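Local coordinates for transmembrane protein (Bartonella henselae, PDB 3PAM) that probably helps an ABC-type transport system capture oligopeptides, as a domain of an extracellular solute-binding protein of family 5, at residues A[19-24]-A[109-114]; A[132-137]-A[165-170]; A[224-229]-A[237-242]. All coordinates share one frame; numbering follows the deposited sequence.

Contact 1. Residues A[19-24]-A[109-114]. With EOH (ethanol), chain G.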
loop_
_atom_site.group_PDB
_atom_site.type_symbol
_atom_site.label_atom_id
_atom_site.label_comp_id
_atom_site.label_asym_id
_atom_site.label_seq_id
_atom_site.Cartn_x
_atom_site.Cartn_y
_atom_site.Cartn_z
ATOM N N ASP A 19 9.514 -7.514 -1.238
ATOM C CA ASP A 19 10.267 -6.925 -0.112
ATOM C C ASP A 19 9.625 -5.633 0.354
ATOM O O ASP A 19 9.406 -4.712 -0.433
ATOM C CB ASP A 19 11.722 -6.677 -0.530
ATOM C CG ASP A 19 12.664 -6.476 0.653
ATOM O OD1 ASP A 19 12.592 -5.413 1.295
ATOM O OD2 ASP A 19 13.517 -7.356 0.907
ATOM N N LYS A 20 9.345 -5.571 1.651
ATOM C CA LYS A 20 8.594 -4.472 2.253
ATOM C C LYS A 20 9.287 -3.117 2.112
ATOM O O LYS A 20 8.616 -2.095 2.034
ATOM C CB LYS A 20 8.324 -4.764 3.739
ATOM N N ARG A 21 10.618 -3.111 2.083
ATOM C CA ARG A 21 11.383 -1.876 1.888
ATOM C C ARG A 21 11.217 -1.312 0.499
ATOM O O ARG A 21 11.202 -0.097 0.323
ATOM C CB ARG A 21 12.874 -2.083 2.142
ATOM C CG ARG A 21 13.241 -2.459 3.559
ATOM C CD ARG A 21 13.704 -3.879 3.576
ATOM N NE ARG A 21 15.126 -3.984 3.801
ATOM C CZ ARG A 21 15.887 -5.019 3.448
ATOM N NH1 ARG A 21 15.377 -6.050 2.786
ATOM N NH2 ARG A 21 17.178 -5.006 3.752
ATOM N N VAL A 22 11.103 -2.200 -0.484
ATOM C CA VAL A 22 10.872 -1.825 -1.875
ATOM C C VAL A 22 9.515 -1.145 -2.065
ATOM O O VAL A 22 9.410 -0.060 -2.663
ATOM C CB VAL A 22 10.898 -3.054 -2.786
ATOM C CG1 VAL A 22 10.492 -2.673 -4.210
ATOM C CG2 VAL A 22 12.267 -3.723 -2.752
ATOM N N ARG A 23 8.474 -1.800 -1.575
ATOM C CA ARG A 23 7.124 -1.219 -1.608
ATOM C C ARG A 23 7.144 0.094 -0.802
ATOM O O ARG A 23 6.545 1.090 -1.198
ATOM C CB ARG A 23 6.107 -2.210 -1.055
ATOM C CG ARG A 23 6.124 -3.560 -1.782
ATOM C CD ARG A 23 4.919 -4.401 -1.407
ATOM N NE ARG A 23 4.826 -4.635 0.033
ATOM C CZ ARG A 23 5.209 -5.760 0.638
ATOM N NH1 ARG A 23 5.704 -6.773 -0.075
ATOM N NH2 ARG A 23 5.086 -5.879 1.955
ATOM N N GLN A 24 7.891 0.105 0.299
ATOM C CA GLN A 24 8.009 1.323 1.083
ATOM C C GLN A 24 8.675 2.439 0.255
ATOM O O GLN A 24 8.196 3.572 0.225
ATOM C CB GLN A 24 8.783 1.028 2.349
ATOM C CG GLN A 24 8.462 1.923 3.506
ATOM C CD GLN A 24 9.534 1.829 4.587
ATOM O OE1 GLN A 24 10.226 0.816 4.683
ATOM N NE2 GLN A 24 9.672 2.875 5.400
ATOM N N LEU A 109 16.085 1.270 -1.330
ATOM C CA LEU A 109 16.372 0.278 -2.369
ATOM C C LEU A 109 17.776 -0.325 -2.265
ATOM O O LEU A 109 17.961 -1.513 -2.507
ATOM C CB LEU A 109 16.100 0.852 -3.759
ATOM C CG LEU A 109 14.597 1.058 -3.985
ATOM C CD1 LEU A 109 14.302 2.315 -4.800
ATOM C CD2 LEU A 109 13.950 -0.185 -4.635
ATOM N N GLN A 110 18.763 0.485 -1.908
ATOM C CA GLN A 110 20.104 -0.032 -1.695
ATOM C C GLN A 110 20.124 -1.132 -0.620
ATOM O O GLN A 110 20.747 -2.185 -0.823
ATOM C CB GLN A 110 21.102 1.104 -1.400
ATOM C CG GLN A 110 21.336 2.046 -2.598
ATOM C CD GLN A 110 22.078 3.327 -2.233
ATOM O OE1 GLN A 110 23.118 3.298 -1.591
ATOM N NE2 GLN A 110 21.531 4.462 -2.640
ATOM N N GLU A 111 19.406 -0.898 0.485
ATOM C CA GLU A 111 19.291 -1.870 1.579
ATOM C C GLU A 111 18.740 -3.182 1.100
ATOM O O GLU A 111 19.167 -4.253 1.548
ATOM C CB GLU A 111 18.351 -1.372 2.663
ATOM C CG GLU A 111 18.498 0.087 3.001
ATOM C CD GLU A 111 18.030 0.408 4.403
ATOM O OE1 GLU A 111 17.328 -0.433 5.026
ATOM O OE2 GLU A 111 18.373 1.508 4.886
ATOM N N ALA A 112 17.771 -3.074 0.199
ATOM C CA ALA A 112 17.039 -4.201 -0.334
ATOM C C ALA A 112 17.793 -4.910 -1.447
ATOM O O ALA A 112 17.289 -5.856 -2.039
ATOM C CB ALA A 112 15.689 -3.734 -0.825
ATOM N N GLY A 113 19.002 -4.451 -1.743
ATOM C CA GLY A 113 19.817 -5.121 -2.744
ATOM C C GLY A 113 19.786 -4.533 -4.131
ATOM O O GLY A 113 20.362 -5.110 -5.066
ATOM N N PHE A 114 19.139 -3.381 -4.284
ATOM C CA PHE A 114 18.994 -2.782 -5.601
ATOM C C PHE A 114 20.161 -1.881 -5.994
ATOM O O PHE A 114 20.732 -1.167 -5.166
ATOM C CB PHE A 114 17.640 -2.086 -5.741
ATOM C CG PHE A 114 16.496 -3.040 -5.764
ATOM C CD1 PHE A 114 16.068 -3.650 -4.596
ATOM C CD2 PHE A 114 15.867 -3.361 -6.962
ATOM C CE1 PHE A 114 15.022 -4.548 -4.614
ATOM C CE2 PHE A 114 14.818 -4.270 -6.999
ATOM C CZ PHE A 114 14.390 -4.872 -5.827
HETATM C C1 EOH G . 19.745 -5.912 4.893
HETATM C C2 EOH G . 20.190 -7.295 5.405
HETATM O O EOH G . 20.685 -5.541 3.869
HETATM O O HOH W 1 15.268 -7.415 -1.983
#
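Asp19 reaches the far segment with OD1, which lies 4.1 Å from Ala112 CB, while doing two jobs at the start of its own helix. As the N-cap it accepts from Arg21 N at 3.1 Å through the anti lone pair of OD1, and its carboxylate also holds Arg21 NH1 in a salt bridge, 2.9 Å from OD2. A water links Asp19 OD2, weakly, to Ala112 O. The Arg21 chain bends at chi2 and chi3 (110° and 109°), which turns an edge of the guanidinium to the Asp19 carboxylate while one face lies above Ala112 CA, off-centre. NH2 comes 3.1 Å from Glu111 O, but at too poor an angle for a hydrogen bond. That carbonyl instead accepts from the hydroxyl of an ethanol, probably left from crystallisation, which sits at the guanidinium edge. Val22 supplies the apolar half of the contact. Its CG2, anti to the carbonyl carbon, touches both Ala112 CB and the Phe114 ring, coming within 3.4 Å of Phe114 CE1 and meeting the ring obliquely; CG1 touches Leu109 CD2 more loosely at 4.3 Å. Gly113, with positive phi (97°), ends the second helix in a Schellman motif, and the chain then brings the Phe114 ring against Leu109, whose CD2 lies over one face, toward the rim of the ring. The contact thus packs the first turn of helix 20-29 against the C-terminal end of helix 99-111, with Phe129 meeting the Phe114 ring and Leu121 of strand 120-122 touching both Leu109 and Phe114.

Contact 2. Residues A[132-137]-A[165-170]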
loop_
_atom_site.group_PDB
_atom_site.type_symbol
_atom_site.label_atom_id
_atom_site.label_comp_id
_atom_site.label_asym_id
_atom_site.label_seq_id
_atom_site.Cartn_x
_atom_site.Cartn_y
_atom_site.Cartn_z
ATOM N N GLU A 132 4.271 -3.386 -15.116
ATOM C CA GLU A 132 3.100 -2.836 -15.769
ATOM C C GLU A 132 2.067 -2.386 -14.736
ATOM O O GLU A 132 1.830 -3.078 -13.738
ATOM C CB GLU A 132 2.498 -3.908 -16.675
ATOM C CG GLU A 132 1.418 -3.456 -17.601
ATOM C CD GLU A 132 0.523 -4.611 -18.027
ATOM O OE1 GLU A 132 -0.100 -5.249 -17.142
ATOM O OE2 GLU A 132 0.437 -4.882 -19.237
ATOM N N ILE A 133 1.493 -1.205 -14.971
ATOM C CA ILE A 133 0.332 -0.733 -14.211
ATOM C C ILE A 133 -0.923 -0.790 -15.115
ATOM O O ILE A 133 -0.981 -0.164 -16.184
ATOM C CB ILE A 133 0.538 0.683 -13.631
ATOM C CG1 ILE A 133 1.915 0.792 -12.962
ATOM C CG2 ILE A 133 -0.545 1.012 -12.610
ATOM C CD1 ILE A 133 2.146 2.091 -12.176
HETATM N N MSE A 134 -1.894 -1.582 -14.675
HETATM C CA MSE A 134 -3.121 -1.816 -15.423
HETATM C C MSE A 134 -4.193 -0.891 -14.891
HETATM O O MSE A 134 -4.536 -0.926 -13.708
HETATM C CB MSE A 134 -3.568 -3.279 -15.304
HETATM C CG MSE A 134 -4.957 -3.535 -15.824
HETATM SE SE MSE A 134 -5.389 -5.430 -15.801
HETATM C CE MSE A 134 -4.879 -5.734 -17.653
ATOM N N THR A 135 -4.705 -0.043 -15.765
ATOM C CA THR A 135 -5.765 0.869 -15.364
ATOM C C THR A 135 -6.992 0.591 -16.189
ATOM O O THR A 135 -6.904 -0.020 -17.260
ATOM C CB THR A 135 -5.366 2.340 -15.546
ATOM O OG1 THR A 135 -4.939 2.551 -16.898
ATOM C CG2 THR A 135 -4.243 2.711 -14.566
ATOM N N GLN A 136 -8.128 1.051 -15.680
ATOM C CA GLN A 136 -9.403 0.886 -16.373
ATOM C C GLN A 136 -9.927 2.172 -16.978
ATOM O O GLN A 136 -10.574 2.128 -18.024
ATOM C CB GLN A 136 -10.462 0.232 -15.471
ATOM C CG GLN A 136 -10.572 0.780 -14.043
ATOM C CD GLN A 136 -11.635 0.046 -13.231
ATOM O OE1 GLN A 136 -11.957 -1.109 -13.511
ATOM N NE2 GLN A 136 -12.202 0.722 -12.235
ATOM N N SER A 137 -9.636 3.312 -16.342
ATOM C CA SER A 137 -10.221 4.605 -16.744
ATOM C C SER A 137 -9.172 5.700 -17.010
ATOM O O SER A 137 -8.067 5.656 -16.467
ATOM C CB SER A 137 -11.209 5.077 -15.684
ATOM O OG SER A 137 -10.533 5.723 -14.616
ATOM N N ASP A 165 -13.031 -3.541 -19.927
ATOM C CA ASP A 165 -13.534 -4.054 -18.662
ATOM C C ASP A 165 -13.502 -5.574 -18.540
ATOM O O ASP A 165 -13.098 -6.087 -17.507
ATOM C CB ASP A 165 -14.924 -3.508 -18.361
ATOM C CG ASP A 165 -15.075 -3.100 -16.911
ATOM O OD1 ASP A 165 -14.072 -3.203 -16.162
ATOM O OD2 ASP A 165 -16.183 -2.666 -16.528
ATOM N N SER A 166 -13.914 -6.299 -19.577
ATOM C CA SER A 166 -13.802 -7.771 -19.573
ATOM C C SER A 166 -12.374 -8.177 -19.175
ATOM O O SER A 166 -12.180 -8.892 -18.201
ATOM C CB SER A 166 -14.143 -8.365 -20.938
ATOM O OG SER A 166 -14.787 -7.409 -21.753
ATOM N N GLN A 167 -11.385 -7.699 -19.925
ATOM C CA GLN A 167 -9.993 -7.965 -19.590
ATOM C C GLN A 167 -9.656 -7.518 -18.164
ATOM O O GLN A 167 -9.113 -8.302 -17.393
ATOM C CB GLN A 167 -9.035 -7.309 -20.587
ATOM C CG GLN A 167 -7.605 -7.820 -20.450
ATOM C CD GLN A 167 -6.617 -7.047 -21.291
ATOM O OE1 GLN A 167 -7.004 -6.186 -22.080
ATOM N NE2 GLN A 167 -5.327 -7.354 -21.133
ATOM N N TYR A 168 -10.008 -6.282 -17.812
ATOM C CA TYR A 168 -9.652 -5.756 -16.507
ATOM C C TYR A 168 -10.198 -6.647 -15.388
ATOM O O TYR A 168 -9.478 -6.966 -14.433
ATOM C CB TYR A 168 -10.108 -4.301 -16.344
ATOM C CG TYR A 168 -9.639 -3.647 -15.057
ATOM C CD1 TYR A 168 -8.386 -3.017 -14.974
ATOM C CD2 TYR A 168 -10.445 -3.641 -13.933
ATOM C CE1 TYR A 168 -7.959 -2.419 -13.784
ATOM C CE2 TYR A 168 -10.038 -3.048 -12.759
ATOM C CZ TYR A 168 -8.801 -2.441 -12.691
ATOM O OH TYR A 168 -8.434 -1.870 -11.506
ATOM N N GLN A 169 -11.465 -7.037 -15.502
ATOM C CA GLN A 169 -12.087 -7.897 -14.500
ATOM C C GLN A 169 -11.537 -9.321 -14.531
ATOM O O GLN A 169 -11.422 -9.966 -13.498
ATOM C CB GLN A 169 -13.612 -7.898 -14.658
ATOM C CG GLN A 169 -14.279 -6.660 -14.050
ATOM C CD GLN A 169 -14.251 -6.680 -12.529
ATOM O OE1 GLN A 169 -13.460 -5.980 -11.901
ATOM N NE2 GLN A 169 -15.113 -7.501 -11.932
ATOM N N ASN A 170 -11.205 -9.811 -15.715
ATOM C CA ASN A 170 -10.618 -11.145 -15.852
ATOM C C ASN A 170 -9.284 -11.199 -15.118
ATOM O O ASN A 170 -8.971 -12.155 -14.403
ATOM C CB ASN A 170 -10.410 -11.479 -17.337
ATOM C CG ASN A 170 -9.919 -12.906 -17.569
ATOM O OD1 ASN A 170 -8.834 -13.114 -18.115
ATOM N ND2 ASN A 170 -10.729 -13.895 -17.175
HETATM O O HOH W 2 -6.692 -0.221 -11.836
#
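Gln136 lies across one face of the Tyr168 ring, its CB almost exactly above the centre: a CH-pi contact of 3.9 Å from CB to the ring centroid, only 9° off the normal. Chi1 of 45° puts CG between the backbone N and the carbonyl carbon, and the extended chain then runs on over the ring; the placement of the amide oxygen is doubtful. Met134, a selenomethionine, comes to the same ring obliquely. Its CG stands 3.6 Å from Tyr168 CD1, and SE is 4.9 Å from the centroid, a Met-aromatic contact. Met134 O lies at the ring edge, in its plane. A water lies near both Met134 O and Tyr168 OH, its link to the hydroxyl doubtful because it is modelled too short. The ring projects from helix 165-174 onto the end of strand 130-135; the axes of the short segments 132-135 and 165-170 run 122° apart in direction and 9.8 Å apart at closest approach. Ile180 of the adjacent strand 179-184 touches both Met134 and Tyr168. No direct hydrogen bond joins the two segments. Their adhesion rests on dispersion and on aliphatic hydrogens and selenium against an aromatic ring.

Contact 3. Residues A[224-229]-A[237-242]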
loop_
_atom_site.group_PDB
_atom_site.type_symbol
_atom_site.label_atom_id
_atom_site.label_comp_id
_atom_site.label_asym_id
_atom_site.label_seq_id
_atom_site.Cartn_x
_atom_site.Cartn_y
_atom_site.Cartn_z
ATOM N N THR A 224 -8.452 -12.457 13.426
ATOM C CA THR A 224 -9.062 -13.351 14.390
ATOM C C THR A 224 -9.411 -12.622 15.671
ATOM O O THR A 224 -10.442 -12.919 16.288
ATOM C CB THR A 224 -8.158 -14.571 14.702
ATOM O OG1 THR A 224 -8.136 -15.446 13.567
ATOM C CG2 THR A 224 -8.683 -15.375 15.920
ATOM N N ALA A 225 -8.567 -11.668 16.063
ATOM C CA ALA A 225 -8.797 -10.872 17.271
ATOM C C ALA A 225 -9.991 -9.915 17.126
ATOM O O ALA A 225 -10.768 -9.733 18.064
ATOM C CB ALA A 225 -7.520 -10.116 17.691
ATOM N N ILE A 226 -10.120 -9.310 15.951
ATOM C CA ILE A 226 -11.239 -8.428 15.617
ATOM C C ILE A 226 -12.563 -9.194 15.707
ATOM O O ILE A 226 -13.492 -8.756 16.369
ATOM C CB ILE A 226 -11.058 -7.826 14.205
ATOM C CG1 ILE A 226 -9.859 -6.869 14.172
ATOM C CG2 ILE A 226 -12.311 -7.091 13.759
ATOM C CD1 ILE A 226 -9.220 -6.695 12.788
ATOM N N LEU A 227 -12.608 -10.359 15.064
ATOM C CA LEU A 227 -13.777 -11.230 15.072
ATOM C C LEU A 227 -14.115 -11.864 16.426
ATOM O O LEU A 227 -15.267 -12.158 16.669
ATOM C CB LEU A 227 -13.615 -12.312 14.009
ATOM C CG LEU A 227 -13.391 -11.776 12.587
ATOM C CD1 LEU A 227 -12.771 -12.853 11.719
ATOM C CD2 LEU A 227 -14.688 -11.297 11.954
ATOM N N ASP A 228 -13.118 -12.074 17.290
ATOM C CA ASP A 228 -13.309 -12.675 18.617
ATOM C C ASP A 228 -13.665 -11.648 19.690
ATOM O O ASP A 228 -13.960 -12.013 20.824
ATOM C CB ASP A 228 -12.023 -13.373 19.091
ATOM C CG ASP A 228 -11.693 -14.637 18.301
ATOM O OD1 ASP A 228 -12.440 -15.009 17.359
ATOM O OD2 ASP A 228 -10.653 -15.262 18.629
ATOM N N ALA A 229 -13.614 -10.370 19.338
ATOM C CA ALA A 229 -13.768 -9.292 20.307
ATOM C C ALA A 229 -15.198 -9.179 20.814
ATOM O O ALA A 229 -16.138 -9.264 20.040
ATOM C CB ALA A 229 -13.298 -7.974 19.709
ATOM N N ALA A 237 -8.718 -2.085 19.654
ATOM C CA ALA A 237 -7.293 -2.437 19.693
ATOM C C ALA A 237 -6.899 -3.423 18.581
ATOM O O ALA A 237 -5.808 -3.324 18.003
ATOM C CB ALA A 237 -6.913 -2.981 21.076
ATOM N N ALA A 238 -7.793 -4.361 18.276
ATOM C CA ALA A 238 -7.548 -5.303 17.187
ATOM C C ALA A 238 -7.508 -4.636 15.800
ATOM O O ALA A 238 -6.612 -4.926 14.991
ATOM C CB ALA A 238 -8.539 -6.413 17.223
ATOM N N VAL A 239 -8.459 -3.745 15.524
ATOM C CA VAL A 239 -8.477 -3.034 14.249
ATOM C C VAL A 239 -7.291 -2.084 14.148
ATOM O O VAL A 239 -6.627 -2.010 13.112
ATOM C CB VAL A 239 -9.776 -2.242 14.036
ATOM C CG1 VAL A 239 -9.710 -1.463 12.737
ATOM C CG2 VAL A 239 -10.954 -3.189 13.989
ATOM N N ARG A 240 -7.032 -1.360 15.232
ATOM C CA ARG A 240 -5.896 -0.446 15.278
ATOM C C ARG A 240 -4.587 -1.194 15.063
ATOM O O ARG A 240 -3.721 -0.741 14.304
ATOM C CB ARG A 240 -5.896 0.377 16.572
ATOM C CG ARG A 240 -6.183 1.858 16.307
ATOM C CD ARG A 240 -7.320 2.442 17.139
ATOM N NE ARG A 240 -6.876 2.901 18.454
ATOM C CZ ARG A 240 -7.441 3.892 19.147
ATOM N NH1 ARG A 240 -8.482 4.567 18.671
ATOM N NH2 ARG A 240 -6.949 4.221 20.327
ATOM N N ALA A 241 -4.450 -2.361 15.681
ATOM C CA ALA A 241 -3.239 -3.141 15.476
ATOM C C ALA A 241 -3.118 -3.586 14.013
ATOM O O ALA A 241 -2.043 -3.487 13.418
ATOM C CB ALA A 241 -3.179 -4.304 16.419
ATOM N N LEU A 242 -4.226 -4.033 13.419
ATOM C CA LEU A 242 -4.216 -4.380 12.002
ATOM C C LEU A 242 -3.776 -3.214 11.111
ATOM O O LEU A 242 -2.914 -3.381 10.254
ATOM C CB LEU A 242 -5.573 -4.927 11.561
ATOM C CG LEU A 242 -5.716 -5.302 10.080
ATOM C CD1 LEU A 242 -4.616 -6.288 9.638
ATOM C CD2 LEU A 242 -7.115 -5.853 9.760
#
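Ile226 and Ala238 are the nearest CA pair across the two segments, 5.1 Å apart. Ile226 CG1 comes within 3.4 Å of Ala238 CB, and Ala238 CB also lies 3.5 Å from Ile226 N, so the small alanine side chain sits directly against the backbone of the facing helix. Ala225 adds a second methyl contact, its CB 3.9 Å from Ala238 CB. With CG1 anti to the carbonyl carbon (chi1 -67°), the longer branch of Ile226 is carried across the interface, where it divides its contacts. CG1 meets Val239 CG2 at 3.8 Å, and CD1 continues to Leu242 CD2, also 3.8 Å away. Ile226 crosses both of these side chains at about a right angle, and Leu242, one turn beyond Ala238, meets Ile226 CD1 with its CD2. No hydrogen bond spans the two segments; the interface is apolar and largely buried.

This is an antiparallel helical hairpin: helix 217-228 ends, a short connection follows, and helix 232-249 returns beside it. The local axes pass 8.4 Å apart with 161° between their directions, a close approach that the alanines at the interface allow.

Around this first shell, neighbouring turns of the same hairpin extend the seam: Phe235 touches Ile226 near the connection, and Ile219 and Met222 touch Leu242 farther from it. Outside the hairpin, Leu70 of helix 65-71 touches Ala225 and Ala237. Leu56 and Pro190, both in loops, reach Val239. Arg240 donates through NH1 to Ile55 O, tying helix 232-249 to the loop that carries Leu56.

How the contacts relate
From the N terminus, the three contacts follow one another in series, none nested or crossed. Contact 1 closes the longest loop, 84 intervening residues with much helix, and brings helix 99-111 back to the start of helix 20-29. Contact 2 then closes a loop of 27 residues holding helix 138-152 and strand 157-162; it fastens helix 165-174 near one border of the mixed sheet. Contact 3 closes the shortest, seven residues, within the hairpin of helices 217-228 and 232-249. The centres lie about 27 to 33 Å apart and none touches another. Helix 232-249 nevertheless leads back toward contact 1, since Gly249 O accepts from Arg23 on helix 20-29.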